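Local coordinates for protein putative metal-dependent phosphoesterase (Bifidobacterium adolescentis, PDB 3O0F) that acts as a metal-dependent phosphoesterase of the PHP family, holding two iron ions and a zinc ion beside a pocket that binds AMP, at residues T32-A37 with T60-E65; G73-A78 with A201-D206; F125-D130 with A150-A155; A191-G196 with G226-E231; S260-K265 with N269-N274. One frame throughout, in Å; residues are numbered along the deposited sequence.

How the contacts relate
Contact 1 comes first along the chain and joins helices 30-39 and 56-66; the chain then enters strand 70-80, where contact 2 begins. Contact 2 reaches across to the loop after strand 198-201, and contact 3 belongs to the helical region lying between those two segments in sequence. Contact 4 alternates with contact 2, and the two touch in the shared sheet, their centres about 12 Å apart. Contact 5, in the loop after strand 255-258, shares an iron ion and a water with contact 2 and packs on helix 30-39 of contact 1. Contacts 2 and 5 thus supply ligands to the metal centre, whereas contact 3 lies apart, its centre about 37 Å from that of contact 4.

Contact 1: residues T32-A37 with T60-E65. With EDO (1,2-ethanediol), chain G.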
# COMPACT_ATOMS: atom_id res chain seq x y z
N THR A 32 12.97 4.06 11.06
CA THR A 32 13.98 3.86 9.99
C THR A 32 13.52 4.54 8.68
O THR A 32 14.32 5.23 8.02
CB THR A 32 14.29 2.40 9.80
OG1 THR A 32 14.94 1.95 10.99
CG2 THR A 32 15.23 2.16 8.56
N LEU A 33 12.24 4.40 8.36
CA LEU A 33 11.70 5.05 7.19
C LEU A 33 11.92 6.56 7.22
O LEU A 33 12.40 7.13 6.24
CB LEU A 33 10.21 4.72 7.03
CG LEU A 33 9.37 5.58 6.07
CD1 LEU A 33 9.86 5.40 4.60
CD2 LEU A 33 7.94 5.19 6.20
N VAL A 34 11.62 7.20 8.35
CA VAL A 34 11.73 8.65 8.46
C VAL A 34 13.17 9.12 8.42
O VAL A 34 13.48 10.10 7.73
CB VAL A 34 11.00 9.18 9.76
CG1 VAL A 34 11.35 10.63 10.01
CG2 VAL A 34 9.48 8.91 9.65
N GLU A 35 14.03 8.42 9.15
CA GLU A 35 15.47 8.70 9.19
C GLU A 35 16.08 8.60 7.79
O GLU A 35 16.81 9.47 7.36
CB GLU A 35 16.18 7.68 10.10
CG GLU A 35 17.73 7.70 9.98
CD GLU A 35 18.36 6.30 9.80
OE1 GLU A 35 17.65 5.28 9.76
OE2 GLU A 35 19.59 6.23 9.69
N GLN A 36 15.76 7.52 7.09
CA GLN A 36 16.30 7.32 5.74
C GLN A 36 15.74 8.32 4.73
O GLN A 36 16.49 8.86 3.93
CB GLN A 36 16.08 5.89 5.27
CG GLN A 36 16.94 4.87 6.08
CD GLN A 36 16.82 3.44 5.50
OE1 GLN A 36 15.99 3.18 4.65
NE2 GLN A 36 17.70 2.54 5.96
N ALA A 37 14.44 8.59 4.79
CA ALA A 37 13.83 9.56 3.90
C ALA A 37 14.50 10.94 4.03
O ALA A 37 14.76 11.60 3.03
CB ALA A 37 12.30 9.66 4.13
N THR A 60 4.61 9.27 13.54
CA THR A 60 4.48 10.67 13.99
C THR A 60 5.62 11.04 14.93
O THR A 60 6.25 12.10 14.79
CB THR A 60 3.09 10.91 14.64
OG1 THR A 60 2.08 10.63 13.68
CG2 THR A 60 2.95 12.38 15.11
N GLU A 61 5.89 10.17 15.89
CA GLU A 61 6.96 10.40 16.85
C GLU A 61 8.30 10.59 16.14
O GLU A 61 9.07 11.49 16.46
CB GLU A 61 7.04 9.27 17.87
CG GLU A 61 5.81 9.19 18.80
CD GLU A 61 5.78 7.91 19.65
OE1 GLU A 61 6.38 7.91 20.75
OE2 GLU A 61 5.16 6.90 19.23
N ALA A 62 8.59 9.70 15.21
CA ALA A 62 9.83 9.74 14.43
C ALA A 62 9.94 11.07 13.68
O ALA A 62 10.99 11.73 13.66
CB ALA A 62 9.89 8.54 13.47
N SER A 63 8.84 11.44 13.03
CA SER A 63 8.78 12.65 12.23
C SER A 63 9.11 13.86 13.06
O SER A 63 9.79 14.78 12.61
CB SER A 63 7.34 12.83 11.71
OG SER A 63 7.17 14.12 11.16
N GLU A 64 8.58 13.87 14.29
CA GLU A 64 8.80 14.99 15.20
C GLU A 64 10.21 15.00 15.74
O GLU A 64 10.79 16.05 15.87
CB GLU A 64 7.80 14.97 16.37
CG GLU A 64 6.41 15.45 15.97
CD GLU A 64 5.32 15.04 16.96
OE1 GLU A 64 5.62 14.22 17.87
OE2 GLU A 64 4.17 15.52 16.83
N GLU A 65 10.74 13.83 16.11
CA GLU A 65 12.10 13.74 16.61
C GLU A 65 13.13 14.03 15.52
O GLU A 65 14.07 14.76 15.76
CB GLU A 65 12.38 12.39 17.28
CG GLU A 65 13.87 12.07 17.45
C1 EDO G . 16.46 2.69 0.57
O1 EDO G . 15.71 1.98 -0.48
C2 EDO G . 17.19 1.77 1.55
O2 EDO G . 16.30 1.15 2.51
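Hydroxyl O2 of a bound 1,2-ethanediol, probably from the crystallisation liquor, is held by two groups: it donates to OE1 of Gln-36 at 3.0 Å, and Trp-262 is the second. Gln-36, whose side chain also packs on Trp-262, sits on helix 30-39, whose Val-34 meets Ala-62 and Ser-63 of helix 56-66. These are successive helices of the beta-alpha-beta crossovers that link parallel strands 15-19, 44-47 and 70-80 of the PHP domain. The two helices meet through a small apolar patch. Val-34 directs both methyl branches at its neighbour: CG1, lying anti to the backbone N (chi1 169°), rests 3.8 Å from the carbonyl O of Ala-62, while CG2 touches CB of that alanine at 3.9 Å. Ala-62 and Ser-63 have short side chains, and CG1 of Val-34 reaches the backbone. Ile-66, one turn on from Ala-62 and Ser-63, also packs on Val-34. The hydroxyl of Ser-63 bonds instead to the carbonyl O of Leu-68, within its own part of the chain. With an alanine in place of Gln-36, the diol hydroxyl would probably lose its acceptor and Trp-262 part of its packing. Val-34 CG1 also lies 4.0 Å from CA of Ser-63.

Contact 2: residues G73-A78 with A201-D206. With FE (Fe (III) ion), chain D; FE (Fe (III) ion), chain E.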
# COMPACT_ATOMS: atom_id res chain seq x y z
N GLY A 73 -0.99 7.62 6.16
CA GLY A 73 -1.71 6.93 5.11
C GLY A 73 -1.87 5.44 5.32
O GLY A 73 -1.35 4.85 6.27
N THR A 74 -2.63 4.83 4.43
CA THR A 74 -2.93 3.39 4.51
C THR A 74 -3.14 2.90 3.08
O THR A 74 -3.75 3.61 2.28
CB THR A 74 -4.22 3.12 5.28
OG1 THR A 74 -4.07 3.51 6.64
CG2 THR A 74 -4.60 1.62 5.21
N GLU A 75 -2.67 1.71 2.74
CA GLU A 75 -2.99 1.14 1.43
C GLU A 75 -4.10 0.11 1.65
O GLU A 75 -3.94 -0.87 2.36
CB GLU A 75 -1.76 0.50 0.76
CG GLU A 75 -2.13 -0.07 -0.57
CD GLU A 75 -0.94 -0.48 -1.44
OE1 GLU A 75 0.15 -0.52 -0.94
OE2 GLU A 75 -1.11 -0.65 -2.67
N ILE A 76 -5.25 0.39 1.06
CA ILE A 76 -6.43 -0.41 1.33
C ILE A 76 -6.61 -1.41 0.20
O ILE A 76 -6.69 -1.03 -0.98
CB ILE A 76 -7.70 0.47 1.45
CG1 ILE A 76 -7.47 1.58 2.49
CG2 ILE A 76 -8.94 -0.40 1.80
CD1 ILE A 76 -8.61 2.58 2.60
N THR A 77 -6.75 -2.67 0.60
CA THR A 77 -7.01 -3.76 -0.34
C THR A 77 -8.47 -3.71 -0.80
O THR A 77 -9.37 -3.66 0.03
CB THR A 77 -6.74 -5.13 0.38
OG1 THR A 77 -5.50 -5.08 1.09
CG2 THR A 77 -6.69 -6.33 -0.59
N ALA A 78 -8.71 -3.73 -2.10
CA ALA A 78 -10.03 -3.60 -2.62
C ALA A 78 -10.18 -4.38 -3.94
O ALA A 78 -9.19 -4.90 -4.46
CB ALA A 78 -10.41 -2.09 -2.80
N ALA A 201 -6.05 6.05 -6.41
CA ALA A 201 -5.90 4.69 -6.96
C ALA A 201 -4.37 4.42 -7.15
O ALA A 201 -3.68 5.18 -7.82
CB ALA A 201 -6.68 4.57 -8.32
N ALA A 202 -3.88 3.37 -6.50
CA ALA A 202 -2.45 2.97 -6.52
C ALA A 202 -2.10 2.16 -7.79
O ALA A 202 -2.91 1.37 -8.25
CB ALA A 202 -2.10 2.15 -5.28
N HIS A 203 -0.92 2.42 -8.35
CA HIS A 203 -0.32 1.76 -9.55
C HIS A 203 -1.39 1.18 -10.51
O HIS A 203 -1.44 -0.04 -10.76
CB HIS A 203 0.68 0.67 -9.08
CG HIS A 203 0.16 -0.20 -7.96
ND1 HIS A 203 -0.87 -1.10 -8.14
CD2 HIS A 203 0.52 -0.30 -6.66
CE1 HIS A 203 -1.13 -1.72 -6.99
NE2 HIS A 203 -0.31 -1.24 -6.08
N ALA A 204 -2.25 2.03 -11.04
CA ALA A 204 -3.46 1.53 -11.69
C ALA A 204 -3.18 1.01 -13.10
O ALA A 204 -4.07 0.40 -13.72
CB ALA A 204 -4.58 2.60 -11.72
N GLY A 205 -1.97 1.28 -13.60
CA GLY A 205 -1.54 0.76 -14.90
C GLY A 205 -0.66 -0.47 -14.85
O GLY A 205 -0.03 -0.82 -15.87
N ASP A 206 -0.61 -1.14 -13.70
CA ASP A 206 0.35 -2.23 -13.47
C ASP A 206 -0.25 -3.62 -13.84
O ASP A 206 -1.18 -4.08 -13.20
CB ASP A 206 0.83 -2.16 -12.01
CG ASP A 206 1.90 -3.18 -11.68
OD1 ASP A 206 2.31 -3.98 -12.55
OD2 ASP A 206 2.35 -3.17 -10.51
FE FE D . -0.14 -2.08 -3.95
FE FE E . 2.12 -0.55 -1.82
O HOH W 1 1.51 -0.95 -3.77
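Strand 73-78 runs extended through the sheet, and the loop 201-206 faces it at a distance: CA of Glu-75 and CA of Ala-202 are 8.2 Å apart, too far for their backbones to bond. His-203 has a positive phi of 27° and begins a type I turn closed by Asp-206 N to the His-203 O. Side chains and metal span the gap. Glu-75 stretches out fully, CG anti to the backbone N (chi1 180°), and its carboxylate bridges two iron ions, OE2 at 2.1 Å from one and OE1 at 2.2 Å from the other. His-203 binds the first of these irons through NE2 at 2.3 Å. These are the two irons of the three-metal centre of this PHP domain: His-86 completes the protein ligands of the iron shared with His-203, while His-18, His-20 and Asp-261 join Glu-75 on the second. A water also bridges the two irons, 2.0 Å from the first, and it lies in the plane of the His-203 ring at its edge. Over one face of that imidazole, toward the rim, sits CB of Ala-202, 3.8 Å above the plane. The same methyl carbon approaches OE2 of Glu-75 at 4.0 Å.

Contact 3: residues F125-D130 with A150-A155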
# COMPACT_ATOMS: atom_id res chain seq x y z
N PHE A 125 6.00 -28.23 1.43
CA PHE A 125 7.20 -27.44 1.75
C PHE A 125 7.48 -27.47 3.25
O PHE A 125 6.58 -27.63 4.06
CB PHE A 125 7.02 -25.99 1.32
CG PHE A 125 6.94 -25.79 -0.17
CD1 PHE A 125 8.09 -25.72 -0.94
CD2 PHE A 125 5.70 -25.62 -0.80
CE1 PHE A 125 8.01 -25.53 -2.33
CE2 PHE A 125 5.61 -25.42 -2.20
CZ PHE A 125 6.77 -25.38 -2.96
N PRO A 126 8.73 -27.28 3.64
CA PRO A 126 9.03 -27.28 5.09
C PRO A 126 8.74 -25.92 5.71
O PRO A 126 9.67 -25.16 6.01
CB PRO A 126 10.53 -27.59 5.12
CG PRO A 126 11.06 -26.93 3.86
CD PRO A 126 9.94 -27.02 2.83
N ILE A 127 7.45 -25.62 5.89
CA ILE A 127 6.97 -24.39 6.54
C ILE A 127 5.85 -24.77 7.50
O ILE A 127 5.10 -25.71 7.24
CB ILE A 127 6.41 -23.39 5.51
CG1 ILE A 127 7.55 -22.59 4.89
CG2 ILE A 127 5.42 -22.41 6.17
CD1 ILE A 127 8.26 -21.70 5.86
N THR A 128 5.77 -24.05 8.61
CA THR A 128 4.68 -24.23 9.58
C THR A 128 4.08 -22.86 9.81
O THR A 128 4.67 -21.84 9.45
CB THR A 128 5.20 -24.81 10.92
OG1 THR A 128 6.13 -23.89 11.52
CG2 THR A 128 5.93 -26.19 10.69
N TRP A 129 2.91 -22.82 10.42
CA TRP A 129 2.32 -21.56 10.79
C TRP A 129 3.30 -20.76 11.64
O TRP A 129 3.47 -19.56 11.41
CB TRP A 129 0.97 -21.75 11.48
CG TRP A 129 0.27 -20.45 11.77
CD1 TRP A 129 -0.15 -20.00 12.99
CD2 TRP A 129 -0.04 -19.42 10.83
NE1 TRP A 129 -0.72 -18.75 12.87
CE2 TRP A 129 -0.67 -18.38 11.55
CE3 TRP A 129 0.12 -19.28 9.45
CZ2 TRP A 129 -1.13 -17.21 10.93
CZ3 TRP A 129 -0.34 -18.12 8.83
CH2 TRP A 129 -0.97 -17.10 9.58
N ASP A 130 4.01 -21.41 12.57
CA ASP A 130 5.00 -20.70 13.39
C ASP A 130 6.17 -20.09 12.63
O ASP A 130 6.75 -19.09 13.07
CB ASP A 130 5.58 -21.60 14.48
CG ASP A 130 4.60 -21.87 15.61
OD1 ASP A 130 3.54 -21.22 15.66
OD2 ASP A 130 4.92 -22.73 16.46
N ALA A 150 6.10 -15.83 1.88
CA ALA A 150 7.32 -15.82 1.05
C ALA A 150 8.55 -15.72 1.94
O ALA A 150 9.49 -16.50 1.77
CB ALA A 150 7.30 -14.66 0.04
N ASP A 151 8.54 -14.79 2.90
CA ASP A 151 9.65 -14.66 3.84
C ASP A 151 9.94 -15.95 4.61
O ASP A 151 11.11 -16.30 4.82
CB ASP A 151 9.38 -13.53 4.85
CG ASP A 151 9.41 -12.12 4.20
OD1 ASP A 151 9.93 -11.99 3.05
OD2 ASP A 151 8.89 -11.15 4.85
N ALA A 152 8.90 -16.65 5.07
CA ALA A 152 9.12 -17.90 5.80
C ALA A 152 9.79 -18.94 4.88
O ALA A 152 10.65 -19.71 5.34
CB ALA A 152 7.82 -18.43 6.38
N LEU A 153 9.44 -18.92 3.59
CA LEU A 153 9.99 -19.88 2.62
C LEU A 153 11.42 -19.53 2.28
O LEU A 153 12.20 -20.41 1.93
CB LEU A 153 9.15 -19.96 1.31
CG LEU A 153 7.79 -20.65 1.43
CD1 LEU A 153 6.86 -20.21 0.31
CD2 LEU A 153 7.91 -22.16 1.51
N VAL A 154 11.78 -18.25 2.41
CA VAL A 154 13.19 -17.83 2.26
C VAL A 154 13.97 -18.21 3.53
O VAL A 154 15.05 -18.79 3.43
CB VAL A 154 13.32 -16.32 1.93
CG1 VAL A 154 14.80 -15.88 1.97
CG2 VAL A 154 12.66 -16.02 0.58
N ALA A 155 13.42 -17.94 4.72
CA ALA A 155 14.07 -18.37 5.99
C ALA A 155 14.29 -19.89 6.09
O ALA A 155 15.21 -20.35 6.77
CB ALA A 155 13.29 -17.90 7.19
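In Leu-153 the first torsion (chi1 -72°) sets CG opposite the carbonyl carbon, and chi2 of 158° sends CD1 trans, leaving CD2 turned to Ile-127 and Phe-125. Ile-127 answers with its longer branch, CG1 beside the backbone N (chi1 -83°), and the two side chains cross at about a right angle. Their closest carbons, Ile-127 CG1 and Leu-153 CD2, are 3.4 Å apart, tighter than usual van der Waals contact, and CD1 of Ile-127 reaches on toward the methyl and carbonyl O of Ala-152; because Ile-127 was modelled in two conformers, any strain read from either is doubtful. CD2 of Leu-153 lies 3.9 Å from CB of Phe-125, those side chains crossing likewise. An inverse gamma turn centred on Pro-126, closed by Ile-127 N to Phe-125 O at 2.9 Å, lets Phe-125 and Ile-127 both point at helix 146-155. Thr-128 is the N-cap of the next helix: OG1 caps a backbone N of its first turn and Asp-131 OD2 takes Thr-128 N in return. Asp-151 forms a salt bridge with Arg-162, an AMP-binding residue. Val-118 of helix 97-124 packs on Ile-127, and Val-132 of helix 129-133 on both Ile-127 and Ala-152.

Contact 4: residues A191-G196 with G226-E231; sequences AVKGAG and GLDGLE
Lys-193 and Asp-228 approach each other from opposite directions, the ammonium group meeting the carboxylate between them. NZ donates to OD2 at 2.8 Å, meeting the syn lone pair of that oxygen, and weakly to OD1 at 3.2 Å, so that it faces both oxygens of the carboxylate in a lopsided salt bridge. The lysine does not stretch out to do this. It folds at chi2 (-36°) and chi3 (-78°), which lays its methylenes by Gly-226: CD passes 3.7 Å from the Gly-226 O before NZ arrives at the acid. Gly-226 ends helix 216-225 in a Schellman motif, with positive phi, and a side chain there would press on CG of Lys-193 as well as on the preceding carbonyl. Lys-193 itself lies in the last turn of helix 185-194, which a second Schellman motif closes, Gly-196 N to Lys-193 O at 3.0 Å and Gly-197 N to Val-192 O. The contact therefore ties the C-terminal end of one helix to the chain entering strand 229-233, one of whose neighbours is strand 198-201. Asp-228 has further partners: OD1 makes a salt bridge to Arg-287 and OD2 accepts from the backbone N of Val-199, while NZ of Lys-193 also donates to Gly-197 O. Buried among two cationic groups and an amide N-H, the carboxylate is likely to stay ionised, and the lysine charge is probably favoured by the carbonyls at its helix end.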
# COMPACT_ATOMS: atom_id res chain seq x y z
N ALA A 191 -15.93 5.14 2.41
CA ALA A 191 -15.43 5.08 3.77
C ALA A 191 -14.31 6.11 3.96
O ALA A 191 -14.26 6.76 5.00
CB ALA A 191 -14.95 3.66 4.14
N VAL A 192 -13.43 6.25 2.97
CA VAL A 192 -12.30 7.15 3.12
C VAL A 192 -12.80 8.59 3.15
O VAL A 192 -12.42 9.37 4.04
CB VAL A 192 -11.22 6.96 2.04
CG1 VAL A 192 -10.16 8.11 2.14
CG2 VAL A 192 -10.53 5.59 2.20
N LYS A 193 -13.69 8.94 2.20
CA LYS A 193 -14.32 10.24 2.21
C LYS A 193 -15.14 10.45 3.48
O LYS A 193 -15.13 11.53 4.06
CB LYS A 193 -15.22 10.43 0.97
CG LYS A 193 -14.53 10.39 -0.37
CD LYS A 193 -13.11 11.01 -0.45
CE LYS A 193 -13.19 12.49 -0.52
NZ LYS A 193 -11.86 13.23 -0.49
N GLY A 194 -15.83 9.41 3.94
CA GLY A 194 -16.56 9.51 5.21
C GLY A 194 -15.68 9.92 6.37
O GLY A 194 -16.09 10.70 7.25
N ALA A 195 -14.46 9.37 6.39
CA ALA A 195 -13.50 9.55 7.48
C ALA A 195 -12.69 10.84 7.24
O ALA A 195 -11.79 11.16 8.00
CB ALA A 195 -12.57 8.33 7.60
N GLY A 196 -13.07 11.60 6.21
CA GLY A 196 -12.48 12.92 5.96
C GLY A 196 -11.19 12.88 5.18
O GLY A 196 -10.47 13.89 5.12
N GLY A 226 -16.12 9.92 -5.58
CA GLY A 226 -15.22 10.82 -4.81
C GLY A 226 -13.69 10.57 -4.90
O GLY A 226 -12.95 11.11 -4.11
N LEU A 227 -13.21 9.77 -5.86
CA LEU A 227 -11.75 9.53 -6.01
C LEU A 227 -11.00 10.84 -6.17
O LEU A 227 -11.34 11.66 -7.01
CB LEU A 227 -11.45 8.58 -7.18
CG LEU A 227 -9.97 8.21 -7.38
CD1 LEU A 227 -9.49 7.21 -6.28
CD2 LEU A 227 -9.77 7.59 -8.79
N ASP A 228 -9.96 11.04 -5.37
CA ASP A 228 -9.23 12.30 -5.44
C ASP A 228 -8.10 12.27 -6.46
O ASP A 228 -7.72 13.32 -6.99
CB ASP A 228 -8.65 12.64 -4.07
CG ASP A 228 -9.71 12.93 -3.05
OD1 ASP A 228 -10.15 14.09 -3.02
OD2 ASP A 228 -10.07 12.01 -2.25
N GLY A 229 -7.49 11.10 -6.68
CA GLY A 229 -6.25 11.05 -7.46
C GLY A 229 -5.83 9.69 -7.99
O GLY A 229 -6.43 8.67 -7.68
N LEU A 230 -4.78 9.73 -8.79
CA LEU A 230 -4.15 8.58 -9.46
C LEU A 230 -2.65 8.62 -9.22
O LEU A 230 -2.02 9.67 -9.40
CB LEU A 230 -4.38 8.72 -10.97
CG LEU A 230 -5.84 8.67 -11.44
CD1 LEU A 230 -5.93 8.82 -12.96
CD2 LEU A 230 -6.51 7.38 -10.98
N GLU A 231 -2.09 7.49 -8.81
CA GLU A 231 -0.67 7.31 -8.67
C GLU A 231 -0.13 6.99 -10.04
O GLU A 231 -0.43 5.93 -10.60
CB GLU A 231 -0.40 6.15 -7.70
CG GLU A 231 1.06 5.82 -7.57
CD GLU A 231 1.32 4.76 -6.51
OE1 GLU A 231 0.78 3.64 -6.66
OE2 GLU A 231 2.06 5.05 -5.54

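Contact 5: residues S260-K265 with N269-N274. With FE (Fe (III) ion), chain E; ZN (zinc ion), chain C; EDO (1,2-ethanediol), chain G.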
# COMPACT_ATOMS: atom_id res chain seq x y z
N SER A 260 7.47 5.13 -4.14
CA SER A 260 8.41 4.04 -4.42
C SER A 260 7.80 2.66 -4.24
O SER A 260 8.26 1.73 -4.87
CB SER A 260 9.61 4.13 -3.51
OG SER A 260 9.22 4.04 -2.15
N ASP A 261 6.77 2.53 -3.39
CA ASP A 261 6.33 1.24 -2.91
C ASP A 261 7.49 0.52 -2.20
O ASP A 261 7.65 -0.67 -2.31
CB ASP A 261 5.84 0.37 -4.07
CG ASP A 261 4.54 -0.28 -3.77
OD1 ASP A 261 4.27 -0.50 -2.58
OD2 ASP A 261 3.79 -0.52 -4.72
N TRP A 262 8.30 1.29 -1.47
CA TRP A 262 9.36 0.73 -0.68
C TRP A 262 8.82 -0.24 0.35
O TRP A 262 7.83 0.04 1.05
CB TRP A 262 10.08 1.87 0.01
CG TRP A 262 11.25 1.56 0.87
CD1 TRP A 262 12.52 1.33 0.46
CD2 TRP A 262 11.29 1.63 2.30
NE1 TRP A 262 13.36 1.21 1.55
CE2 TRP A 262 12.63 1.45 2.69
CE3 TRP A 262 10.32 1.85 3.29
CZ2 TRP A 262 13.00 1.41 4.02
CZ3 TRP A 262 10.70 1.85 4.62
CH2 TRP A 262 12.04 1.63 4.97
N HIS A 263 9.51 -1.37 0.45
CA HIS A 263 9.26 -2.35 1.48
C HIS A 263 10.59 -2.72 2.13
O HIS A 263 10.75 -3.83 2.66
CB HIS A 263 8.66 -3.61 0.84
CG HIS A 263 7.25 -3.47 0.36
ND1 HIS A 263 6.87 -2.65 -0.67
CD2 HIS A 263 6.12 -4.12 0.75
CE1 HIS A 263 5.57 -2.78 -0.89
NE2 HIS A 263 5.10 -3.67 -0.04
N GLY A 264 11.56 -1.82 2.07
CA GLY A 264 12.88 -2.10 2.62
C GLY A 264 13.56 -3.21 1.84
O GLY A 264 13.57 -3.21 0.60
N LYS A 265 14.05 -4.21 2.56
CA LYS A 265 14.67 -5.38 1.93
C LYS A 265 13.66 -6.32 1.25
O LYS A 265 14.08 -7.25 0.56
CB LYS A 265 15.52 -6.16 2.95
CG LYS A 265 16.63 -5.32 3.57
CD LYS A 265 17.56 -6.14 4.47
N ASN A 269 12.49 -2.13 -4.81
CA ASN A 269 12.06 -0.69 -4.88
C ASN A 269 12.89 0.18 -3.92
O ASN A 269 12.97 -0.10 -2.71
CB ASN A 269 10.55 -0.56 -4.56
CG ASN A 269 9.70 -1.32 -5.51
OD1 ASN A 269 10.05 -2.45 -5.86
ND2 ASN A 269 8.61 -0.73 -5.96
N GLY A 270 13.54 1.20 -4.46
CA GLY A 270 14.33 2.14 -3.67
C GLY A 270 13.52 3.28 -3.09
O GLY A 270 12.69 3.87 -3.77
N LEU A 271 13.80 3.61 -1.83
CA LEU A 271 13.10 4.66 -1.13
C LEU A 271 13.37 5.89 -1.95
O LEU A 271 14.50 6.12 -2.36
CB LEU A 271 13.63 4.87 0.29
CG LEU A 271 12.92 5.88 1.22
CD1 LEU A 271 11.45 5.58 1.36
CD2 LEU A 271 13.62 5.81 2.62
N GLY A 272 12.31 6.62 -2.26
CA GLY A 272 12.47 7.84 -3.03
C GLY A 272 12.59 7.72 -4.52
O GLY A 272 12.76 8.73 -5.19
N GLU A 273 12.46 6.52 -5.08
CA GLU A 273 12.68 6.34 -6.53
C GLU A 273 11.61 7.01 -7.39
O GLU A 273 11.83 7.24 -8.56
CB GLU A 273 12.74 4.85 -6.92
CG GLU A 273 11.41 4.12 -6.94
CD GLU A 273 11.54 2.60 -7.27
OE1 GLU A 273 12.67 2.05 -7.22
OE2 GLU A 273 10.49 1.95 -7.50
N ASN A 274 10.42 7.23 -6.83
CA ASN A 274 9.40 8.07 -7.48
C ASN A 274 8.75 8.91 -6.40
O ASN A 274 8.69 8.50 -5.21
CB ASN A 274 8.31 7.23 -8.22
CG ASN A 274 8.75 6.76 -9.58
OD1 ASN A 274 8.86 5.53 -9.83
ND2 ASN A 274 9.00 7.71 -10.49
FE FE E . 2.12 -0.55 -1.82
ZN ZN C . 3.15 -4.16 0.48
C1 EDO G . 16.46 2.69 0.57
O1 EDO G . 15.71 1.98 -0.48
C2 EDO G . 17.19 1.77 1.55
O2 EDO G . 16.30 1.15 2.51
O HOH W 1 1.51 -0.95 -3.77
O HOH W 2 11.79 -2.03 -1.24
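CB of Trp-262 lies 4.2 Å from CD1 of Leu-271, and CG, anti to the backbone N (chi1 -178°), has the same methyl over it, toward the rim of the ring. At CD1 the indole meets Leu-271 CB and, at its edge, Asn-269 O, 3.5 Å away. Leu-271 CB sits over the five-membered ring, 3.9 Å from its centroid, in a CH-pi contact; on the opposite face, the backbone N of Gly-264 lies above the ring centre. NE1 donates to O2 of ethanediol at 3.1 Å, the diol's other hydroxyl taking Leu-271 N, and farther out CZ2 lies by the same O2 and packs against Gln-36 of helix 30-39. A phenylalanine in place of Trp-262 would probably leave the diol hydroxyl without its N-H donor and Leu-271 CB with less ring to cover. Nearby, ND2 of Asn-269 gives Ser-260 O a nearly straight hydrogen bond, 2.7 Å and 167°, with that O in the plane of the Asn-269 amide. Ser-260 OG accepts from Trp-262 N in an ST turn and also bonds to Asp-16, while Glu-273 OE1 closes on Gly-270 N and pairs with Arg-235. Asp-261 OD1 binds an iron at 2.3 Å, with OD2 bonded to His-234, and His-263 NE2 binds zinc at 2.1 Å. His-263 ND1 donates to Asp-261 O, 2.7 Å away and in the ring plane, fixing the imidazole's turn. The loop after strand 255-258 thus contributes Asp-261 and His-263 to the three-metal site of a PHP domain, alongside His-18, His-20, Asp-25, His-50, Glu-75, His-86 and His-203.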